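Local structure of ionotropic glutamate receptor bacterial homologue (Nostoc punctiforme, 2PYY) at residues A67-T72 with G187-N192; I45-V50 with I54-D59; E142-L147 with V155-P160; V115-T118 with A123-Y126. The protein binds L-glutamate in a cleft between two lobes and probably serves as the ligand-sensing core of a prokaryotic glutamate receptor ion channel. One frame throughout, in Å; residues are numbered along the deposited sequence.

Interaction 1 (A67-T72 with G187-N192); sequences AAISIT and GIILPN. With GLU (glutamic acid), chain E.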
# COMPACT_ATOMS: atom_id res chain seq x y z
N ALA B 67 -12.95 -7.76 -1.28
CA ALA B 67 -13.31 -7.10 -2.54
C ALA B 67 -12.03 -7.12 -3.37
O ALA B 67 -11.54 -8.18 -3.75
CB ALA B 67 -13.77 -5.67 -2.28
N ALA B 68 -11.50 -5.93 -3.62
CA ALA B 68 -10.27 -5.76 -4.36
C ALA B 68 -9.44 -4.88 -3.41
O ALA B 68 -9.04 -3.77 -3.75
CB ALA B 68 -10.53 -5.03 -5.67
N ILE B 69 -9.21 -5.40 -2.21
CA ILE B 69 -8.50 -4.71 -1.15
C ILE B 69 -6.98 -4.89 -1.10
O ILE B 69 -6.48 -5.92 -0.66
CB ILE B 69 -9.08 -5.12 0.24
CG1 ILE B 69 -10.61 -5.05 0.20
CG2 ILE B 69 -8.53 -4.19 1.34
CD1 ILE B 69 -11.31 -5.41 1.51
N SER B 70 -6.24 -3.87 -1.54
CA SER B 70 -4.79 -3.93 -1.54
C SER B 70 -4.22 -4.02 -0.13
O SER B 70 -4.65 -3.31 0.78
CB SER B 70 -4.22 -2.70 -2.23
OG SER B 70 -4.65 -2.65 -3.57
N ILE B 71 -3.24 -4.90 0.03
CA ILE B 71 -2.55 -5.07 1.30
C ILE B 71 -1.41 -4.03 1.28
O ILE B 71 -0.58 -4.01 0.36
CB ILE B 71 -1.94 -6.49 1.39
CG1 ILE B 71 -3.08 -7.52 1.33
CG2 ILE B 71 -1.13 -6.65 2.70
CD1 ILE B 71 -2.62 -8.95 1.37
N THR B 72 -1.37 -3.16 2.28
CA THR B 72 -0.33 -2.15 2.35
C THR B 72 0.23 -2.06 3.74
O THR B 72 -0.35 -2.57 4.70
CB THR B 72 -0.87 -0.75 1.98
OG1 THR B 72 -1.84 -0.35 2.95
CG2 THR B 72 -1.51 -0.76 0.61
N GLY B 187 -6.08 -9.01 -0.39
CA GLY B 187 -6.26 -9.96 0.68
C GLY B 187 -7.59 -9.69 1.35
O GLY B 187 -8.29 -8.73 0.99
N ILE B 188 -7.96 -10.55 2.29
CA ILE B 188 -9.20 -10.38 3.05
C ILE B 188 -8.71 -9.56 4.25
O ILE B 188 -7.69 -9.90 4.86
CB ILE B 188 -9.77 -11.77 3.48
CG1 ILE B 188 -10.33 -12.49 2.24
CG2 ILE B 188 -10.89 -11.60 4.53
CD1 ILE B 188 -10.66 -13.99 2.44
N ILE B 189 -9.38 -8.45 4.54
CA ILE B 189 -8.96 -7.61 5.65
C ILE B 189 -9.75 -8.04 6.88
O ILE B 189 -10.96 -8.28 6.80
CB ILE B 189 -9.17 -6.09 5.32
CG1 ILE B 189 -8.44 -5.21 6.34
CG2 ILE B 189 -10.67 -5.76 5.26
CD1 ILE B 189 -8.22 -3.77 5.87
N LEU B 190 -9.06 -8.14 8.01
CA LEU B 190 -9.65 -8.59 9.26
C LEU B 190 -9.19 -7.71 10.40
O LEU B 190 -8.19 -7.01 10.28
CB LEU B 190 -9.17 -10.01 9.55
CG LEU B 190 -9.26 -11.02 8.42
CD1 LEU B 190 -7.99 -11.86 8.35
CD2 LEU B 190 -10.48 -11.88 8.63
N PRO B 191 -9.93 -7.73 11.52
CA PRO B 191 -9.52 -6.92 12.66
C PRO B 191 -8.33 -7.64 13.31
O PRO B 191 -8.13 -8.83 13.08
CB PRO B 191 -10.76 -6.93 13.55
CG PRO B 191 -11.41 -8.23 13.22
CD PRO B 191 -11.27 -8.31 11.73
N ASN B 192 -7.52 -6.91 14.08
CA ASN B 192 -6.38 -7.54 14.74
C ASN B 192 -6.83 -8.68 15.63
O ASN B 192 -7.92 -8.62 16.20
CB ASN B 192 -5.63 -6.53 15.61
CG ASN B 192 -4.89 -5.50 14.80
OD1 ASN B 192 -4.29 -5.81 13.76
ND2 ASN B 192 -4.91 -4.26 15.27
N GLU E . -7.19 -2.03 -4.65
CA GLU E . -7.66 -0.66 -4.30
C GLU E . -7.41 -0.39 -2.82
O GLU E . -7.36 -1.38 -2.05
CB GLU E . -9.15 -0.52 -4.60
CG GLU E . -9.70 0.89 -4.39
CD GLU E . -11.21 0.97 -4.54
OE1 GLU E . -11.74 2.09 -4.60
OE2 GLU E . -11.86 -0.10 -4.59
OXT GLU E . -7.27 0.79 -2.44
O HOH W 1 -10.01 -8.10 -1.22
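Ile71 lays the CG1-CD1 end of its side chain over Gly187, with CD1 3.8 Å from Gly187 CA. CG1 stands anti to the carbonyl carbon (chi1 -61°), which swings the chain end toward residues 187-192 although its CB sets off to one side. The fit leaves Gly187 no room for a side chain, since a CB there would run into Ile71 CD1. Replacing Ile71 with alanine would probably open a gap over Gly187 and take an apolar neighbour from Phe81 and from Leu205 of the second subunit. Ile69 works one step away: its CD1 meets CG2 of Ile189 at 3.8 Å, the two side chains crossing at about a right angle, and Leu53 of helix 50-58 touches both. Between these apolar patches the backbones are tied directly, Gly187 N donating to Ile69 O at 3.1 Å with an N-H...O angle of 154° and the donor tilted 18° from the carbonyl plane. A water adds a second tie, accepting from Ala67 N and Ile69 N and donating to Gly187 O. The opposite flank of residues 67-72 grips the ligand. The amino N of the bound glutamate donates to Ala68 O at 2.7 Å and to Ser70 OG at 2.8 Å, while Ser70 N donates to the alpha-carboxylate O of the ligand at 2.8 Å. Glu184 also bonds Ser70 OG, a second-shell partner that would position the hydroxyl. Such a clasp by backbone and hydroxyl groups, with Arg75 also bonded to the ligand, is characteristic of the amino-acid site in ionotropic glutamate receptor ligand-binding cores.

Interaction 2 (I45-V50 with I54-D59); sequences IEYSSV and ISAIKD. With GLU (glutamic acid), chain E.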
# COMPACT_ATOMS: atom_id res chain seq x y z
N ILE B 45 -22.39 -7.17 3.51
CA ILE B 45 -22.79 -5.78 3.68
C ILE B 45 -21.99 -4.88 2.74
O ILE B 45 -20.76 -4.84 2.81
CB ILE B 45 -22.54 -5.32 5.12
CG1 ILE B 45 -23.22 -6.29 6.10
CG2 ILE B 45 -23.09 -3.90 5.31
CD1 ILE B 45 -22.92 -5.98 7.56
N GLU B 46 -22.69 -4.18 1.85
CA GLU B 46 -22.07 -3.30 0.86
C GLU B 46 -21.60 -1.96 1.41
O GLU B 46 -22.31 -1.34 2.20
CB GLU B 46 -23.06 -3.05 -0.30
CG GLU B 46 -22.58 -2.12 -1.43
CD GLU B 46 -23.56 -2.08 -2.60
OE1 GLU B 46 -23.35 -1.32 -3.58
OE2 GLU B 46 -24.57 -2.81 -2.56
N TYR B 47 -20.39 -1.55 1.02
CA TYR B 47 -19.85 -0.25 1.42
C TYR B 47 -19.44 0.47 0.14
O TYR B 47 -19.12 -0.16 -0.87
CB TYR B 47 -18.70 -0.42 2.41
CG TYR B 47 -19.22 -0.84 3.77
CD1 TYR B 47 -19.82 0.09 4.63
CD2 TYR B 47 -19.19 -2.19 4.17
CE1 TYR B 47 -20.37 -0.29 5.85
CE2 TYR B 47 -19.74 -2.58 5.40
CZ TYR B 47 -20.32 -1.63 6.23
OH TYR B 47 -20.84 -2.00 7.44
N SER B 48 -19.44 1.79 0.20
CA SER B 48 -19.18 2.61 -0.97
C SER B 48 -17.73 2.90 -1.36
O SER B 48 -17.47 3.38 -2.47
CB SER B 48 -19.92 3.94 -0.80
OG SER B 48 -19.93 4.68 -2.01
N SER B 49 -16.80 2.62 -0.47
CA SER B 49 -15.40 2.90 -0.75
C SER B 49 -14.55 2.04 0.16
O SER B 49 -15.04 1.48 1.14
CB SER B 49 -15.08 4.38 -0.50
OG SER B 49 -15.15 4.68 0.90
N VAL B 50 -13.27 1.96 -0.15
CA VAL B 50 -12.35 1.18 0.66
C VAL B 50 -12.25 1.76 2.08
O VAL B 50 -12.36 1.02 3.05
CB VAL B 50 -10.98 1.14 -0.00
CG1 VAL B 50 -9.98 0.45 0.92
CG2 VAL B 50 -11.10 0.35 -1.31
N ILE B 54 -13.07 -0.15 5.51
CA ILE B 54 -12.09 -0.28 6.58
C ILE B 54 -12.66 0.24 7.90
O ILE B 54 -12.52 -0.41 8.94
CB ILE B 54 -10.80 0.50 6.24
CG1 ILE B 54 -10.20 -0.02 4.94
CG2 ILE B 54 -9.79 0.39 7.39
CD1 ILE B 54 -10.28 -1.52 4.77
N SER B 55 -13.32 1.40 7.88
CA SER B 55 -13.88 1.95 9.11
C SER B 55 -14.92 1.02 9.74
O SER B 55 -15.02 0.95 10.97
CB SER B 55 -14.48 3.34 8.86
OG SER B 55 -15.34 3.37 7.72
N ALA B 56 -15.69 0.30 8.92
CA ALA B 56 -16.69 -0.64 9.44
C ALA B 56 -15.97 -1.74 10.24
O ALA B 56 -16.46 -2.21 11.27
CB ALA B 56 -17.50 -1.26 8.30
N ILE B 57 -14.82 -2.15 9.72
CA ILE B 57 -13.98 -3.15 10.38
C ILE B 57 -13.46 -2.55 11.69
O ILE B 57 -13.58 -3.15 12.75
CB ILE B 57 -12.75 -3.52 9.50
CG1 ILE B 57 -13.19 -4.34 8.28
CG2 ILE B 57 -11.74 -4.33 10.33
CD1 ILE B 57 -13.62 -5.75 8.60
N LYS B 58 -12.89 -1.35 11.59
CA LYS B 58 -12.33 -0.65 12.74
C LYS B 58 -13.34 -0.47 13.88
O LYS B 58 -13.02 -0.73 15.03
CB LYS B 58 -11.81 0.71 12.30
CG LYS B 58 -11.07 1.47 13.36
CD LYS B 58 -10.22 2.56 12.74
CE LYS B 58 -9.62 3.46 13.81
NZ LYS B 58 -10.72 4.13 14.57
N ASP B 59 -14.56 -0.06 13.55
CA ASP B 59 -15.58 0.16 14.55
C ASP B 59 -16.38 -1.10 14.90
O ASP B 59 -17.48 -1.01 15.44
CB ASP B 59 -16.52 1.28 14.10
CG ASP B 59 -15.78 2.56 13.68
OD1 ASP B 59 -14.68 2.83 14.21
OD2 ASP B 59 -16.32 3.29 12.83
N GLU E . -7.19 -2.03 -4.65
CA GLU E . -7.66 -0.66 -4.30
C GLU E . -7.41 -0.39 -2.82
O GLU E . -7.36 -1.38 -2.05
CB GLU E . -9.15 -0.52 -4.60
CG GLU E . -9.70 0.89 -4.39
CD GLU E . -11.21 0.97 -4.54
OE1 GLU E . -11.74 2.09 -4.60
OE2 GLU E . -11.86 -0.10 -4.59
OXT GLU E . -7.27 0.79 -2.44
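Tyr47 turns one face of its ring to the methyl of Ala56, which sits over it in a CH-pi contact, CB 4.0 Å from the ring centroid and 30° off the normal. The methyl is shifted toward the hydroxyl end, so its closest ring atom is Tyr47 CZ, 3.5 Å from Ala56 CB. With CG anti to the carbonyl carbon (chi1 -73°), the ring leans from strand 42-47 across to helix 50-58, where Glu52 and Leu53 also touch it. Val50 and Ile54, one helical turn apart, instead lie side by side and point the same way, CG1 to CG1 at 4.1 Å. Their backbones are joined by the first-turn bond, Ile54 N to Val50 O, 2.8 Å long and nearly straight at 166°. Ile54 CG1 also packs close against that same carbonyl oxygen. The other branch of Val50 faces the bound glutamate: CG2 lies 3.3 Å from the ligand CD, an apolar wall beside its side-chain carboxylate. Ser49 caps the start of the helix through its OG, which accepts from Glu52 N. This is a strand leading through an N-capped turn into a helix packed on its sheet, as in the periplasmic-binding-protein fold, with the helix start at the ligand cleft.

Interaction 3 (E142-L147 with V155-P160); sequences EAYKAL and VVFDAP. With GLU (glutamic acid), chain E.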
# COMPACT_ATOMS: atom_id res chain seq x y z
N GLU B 142 -17.31 7.46 -12.13
CA GLU B 142 -17.05 8.88 -12.36
C GLU B 142 -15.62 9.14 -12.80
O GLU B 142 -15.34 10.16 -13.43
CB GLU B 142 -17.38 9.69 -11.11
CG GLU B 142 -18.81 9.49 -10.63
CD GLU B 142 -19.12 10.26 -9.36
OE1 GLU B 142 -18.29 10.20 -8.43
OE2 GLU B 142 -20.19 10.90 -9.28
N ALA B 143 -14.72 8.22 -12.49
CA ALA B 143 -13.33 8.39 -12.89
C ALA B 143 -13.26 8.18 -14.40
O ALA B 143 -12.60 8.94 -15.11
CB ALA B 143 -12.44 7.39 -12.17
N TYR B 144 -13.94 7.15 -14.89
CA TYR B 144 -13.96 6.86 -16.33
C TYR B 144 -14.58 8.04 -17.09
O TYR B 144 -14.11 8.40 -18.17
CB TYR B 144 -14.76 5.59 -16.60
CG TYR B 144 -14.22 4.37 -15.89
CD1 TYR B 144 -15.03 3.29 -15.61
CD2 TYR B 144 -12.89 4.32 -15.48
CE1 TYR B 144 -14.54 2.17 -14.93
CE2 TYR B 144 -12.39 3.22 -14.80
CZ TYR B 144 -13.22 2.16 -14.52
OH TYR B 144 -12.72 1.08 -13.82
N LYS B 145 -15.63 8.62 -16.51
CA LYS B 145 -16.30 9.76 -17.12
C LYS B 145 -15.33 10.93 -17.23
O LYS B 145 -15.18 11.53 -18.30
CB LYS B 145 -17.50 10.20 -16.28
CG LYS B 145 -18.84 9.72 -16.79
CD LYS B 145 -19.25 8.40 -16.16
CE LYS B 145 -20.73 8.13 -16.41
NZ LYS B 145 -21.23 6.94 -15.67
N ALA B 146 -14.69 11.26 -16.12
CA ALA B 146 -13.74 12.36 -16.07
C ALA B 146 -12.72 12.25 -17.20
O ALA B 146 -12.25 13.26 -17.72
CB ALA B 146 -13.03 12.37 -14.72
N LEU B 147 -12.38 11.02 -17.57
CA LEU B 147 -11.42 10.80 -18.65
C LEU B 147 -12.07 11.16 -19.99
O LEU B 147 -11.48 11.86 -20.80
CB LEU B 147 -10.96 9.33 -18.68
CG LEU B 147 -9.93 8.96 -19.77
CD1 LEU B 147 -8.64 9.73 -19.55
CD2 LEU B 147 -9.66 7.46 -19.72
N VAL B 155 -6.19 8.04 -16.23
CA VAL B 155 -6.74 7.36 -15.07
C VAL B 155 -5.73 6.31 -14.60
O VAL B 155 -5.13 5.61 -15.42
CB VAL B 155 -8.06 6.62 -15.41
CG1 VAL B 155 -8.50 5.78 -14.23
CG2 VAL B 155 -9.14 7.60 -15.79
N VAL B 156 -5.52 6.23 -13.30
CA VAL B 156 -4.61 5.24 -12.72
C VAL B 156 -5.44 4.45 -11.72
O VAL B 156 -6.00 5.00 -10.78
CB VAL B 156 -3.42 5.90 -11.99
CG1 VAL B 156 -2.64 4.84 -11.23
CG2 VAL B 156 -2.51 6.60 -12.99
N PHE B 157 -5.51 3.14 -11.93
CA PHE B 157 -6.29 2.29 -11.05
C PHE B 157 -5.80 0.85 -11.16
O PHE B 157 -4.83 0.56 -11.87
CB PHE B 157 -7.76 2.43 -11.46
CG PHE B 157 -8.73 2.10 -10.37
CD1 PHE B 157 -8.54 2.56 -9.08
CD2 PHE B 157 -9.87 1.34 -10.66
CE1 PHE B 157 -9.48 2.27 -8.07
CE2 PHE B 157 -10.81 1.04 -9.66
CZ PHE B 157 -10.61 1.50 -8.37
N ASP B 158 -6.46 -0.05 -10.44
CA ASP B 158 -6.08 -1.46 -10.46
C ASP B 158 -6.17 -2.05 -11.87
O ASP B 158 -7.22 -2.00 -12.52
CB ASP B 158 -6.97 -2.21 -9.46
CG ASP B 158 -6.85 -1.65 -8.06
OD1 ASP B 158 -7.11 -0.45 -7.88
OD2 ASP B 158 -6.50 -2.39 -7.14
N ALA B 159 -5.06 -2.62 -12.35
CA ALA B 159 -4.99 -3.19 -13.70
C ALA B 159 -6.14 -4.12 -14.08
O ALA B 159 -6.73 -3.97 -15.16
CB ALA B 159 -3.64 -3.91 -13.89
N PRO B 160 -6.46 -5.10 -13.22
CA PRO B 160 -7.54 -6.06 -13.46
C PRO B 160 -8.88 -5.35 -13.69
O PRO B 160 -9.66 -5.74 -14.55
CB PRO B 160 -7.57 -6.89 -12.18
CG PRO B 160 -6.15 -6.82 -11.69
CD PRO B 160 -5.75 -5.40 -11.96
N GLU E . -7.19 -2.03 -4.65
CA GLU E . -7.66 -0.66 -4.30
C GLU E . -7.41 -0.39 -2.82
O GLU E . -7.36 -1.38 -2.05
CB GLU E . -9.15 -0.52 -4.60
CG GLU E . -9.70 0.89 -4.39
CD GLU E . -11.21 0.97 -4.54
OE1 GLU E . -11.74 2.09 -4.60
OE2 GLU E . -11.86 -0.10 -4.59
OXT GLU E . -7.27 0.79 -2.44
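Val155 presses its CG2 methyl against the helix, 3.8 Å from both Leu147 CB and the carbonyl O of Ala143. The side chains of Leu147 and Val155 cross obliquely. The CB of Tyr144 does not head for the strand, but its phenol end comes nearer, OH lying 4.3 Å from Phe157 CD2; this buried hydroxyl has no polar partner in the model, and the Tyr144 ring stacks with that of Tyr165. Phe157 has CG anti to the backbone N (chi1 -156°), which points its ring edge at the ligand, with CZ 3.9 Å from the glutamate CD and OE1 lying in the ring plane. Asp158 sits with CG anti to the carbonyl carbon (chi1 -58°) and OD1 over one Phe157 face. Its OD2 accepts from the ligand amino N at 2.6 Å and is bonded also to Tyr186 OH. Replacing Asp158 by an alanine would probably leave the ligand's ammonium without its carboxylate mate and Tyr186 OH without this partner. Helix 140-148 thus runs roughly antiparallel (153°) to strand 154-158, an alpha/beta layer of the periplasmic-binding-protein fold whose strand end supplies the acidic residue of the amino-acid pocket.

Interaction 4 (V115-T118 with A123-Y126); sequences VATT and AATY. With GLU (glutamic acid), chain E.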
# COMPACT_ATOMS: atom_id res chain seq x y z
N VAL B 115 -4.71 13.17 -13.06
CA VAL B 115 -5.12 11.77 -13.13
C VAL B 115 -6.30 11.46 -12.21
O VAL B 115 -6.26 11.74 -11.03
CB VAL B 115 -3.94 10.86 -12.74
CG1 VAL B 115 -4.37 9.41 -12.80
CG2 VAL B 115 -2.77 11.12 -13.68
N ALA B 116 -7.35 10.87 -12.78
CA ALA B 116 -8.54 10.52 -12.01
C ALA B 116 -8.48 9.10 -11.46
O ALA B 116 -7.91 8.20 -12.07
CB ALA B 116 -9.77 10.66 -12.88
N THR B 117 -9.05 8.92 -10.27
CA THR B 117 -9.10 7.63 -9.62
C THR B 117 -10.10 7.73 -8.47
O THR B 117 -10.65 8.81 -8.20
CB THR B 117 -7.70 7.20 -9.10
OG1 THR B 117 -7.72 5.81 -8.76
CG2 THR B 117 -7.30 8.01 -7.87
N THR B 118 -10.34 6.62 -7.78
CA THR B 118 -11.28 6.63 -6.67
C THR B 118 -10.68 7.24 -5.41
O THR B 118 -9.49 7.08 -5.13
CB THR B 118 -11.81 5.20 -6.33
OG1 THR B 118 -10.71 4.36 -5.99
CG2 THR B 118 -12.54 4.61 -7.53
N ALA B 123 -4.33 3.98 -5.41
CA ALA B 123 -3.92 4.77 -6.57
C ALA B 123 -3.86 6.26 -6.24
O ALA B 123 -2.96 6.97 -6.68
CB ALA B 123 -4.88 4.51 -7.75
N ALA B 124 -4.83 6.74 -5.46
CA ALA B 124 -4.85 8.15 -5.07
C ALA B 124 -3.62 8.45 -4.20
O ALA B 124 -3.01 9.52 -4.31
CB ALA B 124 -6.13 8.47 -4.30
N THR B 125 -3.29 7.50 -3.33
CA THR B 125 -2.13 7.63 -2.45
C THR B 125 -0.85 7.70 -3.28
O THR B 125 -0.03 8.61 -3.13
CB THR B 125 -2.05 6.42 -1.46
OG1 THR B 125 -3.17 6.48 -0.57
CG2 THR B 125 -0.77 6.46 -0.63
N TYR B 126 -0.69 6.73 -4.18
CA TYR B 126 0.48 6.69 -5.05
C TYR B 126 0.63 8.02 -5.82
O TYR B 126 1.71 8.62 -5.84
CB TYR B 126 0.36 5.51 -6.02
CG TYR B 126 1.43 5.46 -7.07
CD1 TYR B 126 1.19 5.92 -8.37
CD2 TYR B 126 2.69 4.91 -6.79
CE1 TYR B 126 2.17 5.82 -9.36
CE2 TYR B 126 3.66 4.82 -7.77
CZ TYR B 126 3.40 5.27 -9.05
OH TYR B 126 4.36 5.15 -10.02
N GLU E . -7.19 -2.03 -4.65
CA GLU E . -7.66 -0.66 -4.30
C GLU E . -7.41 -0.39 -2.82
O GLU E . -7.36 -1.38 -2.05
CB GLU E . -9.15 -0.52 -4.60
CG GLU E . -9.70 0.89 -4.39
CD GLU E . -11.21 0.97 -4.54
OE1 GLU E . -11.74 2.09 -4.60
OE2 GLU E . -11.86 -0.10 -4.59
OXT GLU E . -7.27 0.79 -2.44
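Thr117 points its side chain at the helix and splits it between two alanines in plain van der Waals contact: OG1 lies 3.3 Å from Ala123 CB, while CG2 rests 3.7 Å from the backbone N of Ala124 and 3.8 Å from its CB. The torsion explains the split, for OG1 is anti to the backbone N (chi1 -166°) and CG2 falls between that nitrogen and the carbonyl carbon. Ala124 CB reaches further along the strand, to 3.7 Å from Thr118 O. With such small groups on the helix, its backbone comes close to the strand, the CA atoms of Thr117 and Ala124 being 6.2 Å apart. The two segments are the first strand and the helix of a beta-alpha-beta unit, strand 114-118, helix 122-129 and strand 133-137, in which the helix lies against the sheet.

Hydrogen bonding looks outward from this packing. Thr117 OG1 is bonded to Val156 O of the neighbouring strand 154-158, so its contact with Ala123 leaves the hydroxyl satisfied. Ser121, in the turn, is bonded through OG to both Thr118 O and Ala124 N, bracing the strand end against the helix start. Ligand binding falls to Thr118: its OG1 donates to the glutamate side-chain carboxylate OE1 at 2.9 Å, and Thr122 N, at the opening of the helix, is also hydrogen-bonded to the ligand.

In the fold
Interactions 1 and 2 lie on one side of the ligand cleft and interactions 3 and 4 on the other, and each of the four touches the bound glutamate. Interactions 1 and 2, centres about 11 Å apart, meet where Ile189 CD1 packs 3.3 Å from Ile54 CD1. Interactions 3 and 4, centres about 9 Å apart and in contact, share the mixed sheet through neighbouring strands 154-158 and 114-118, a sheet that strand 175-190 of interaction 1 also joins. Between the two pairs the centres are about 18 to 21 Å apart. Along the chain interaction 2 closes first; interaction 1 then opens and encloses interactions 4 and 3 before strand 175-190 returns. This out-and-back path suits a two-lobed clamp whose lobes meet on the ligand.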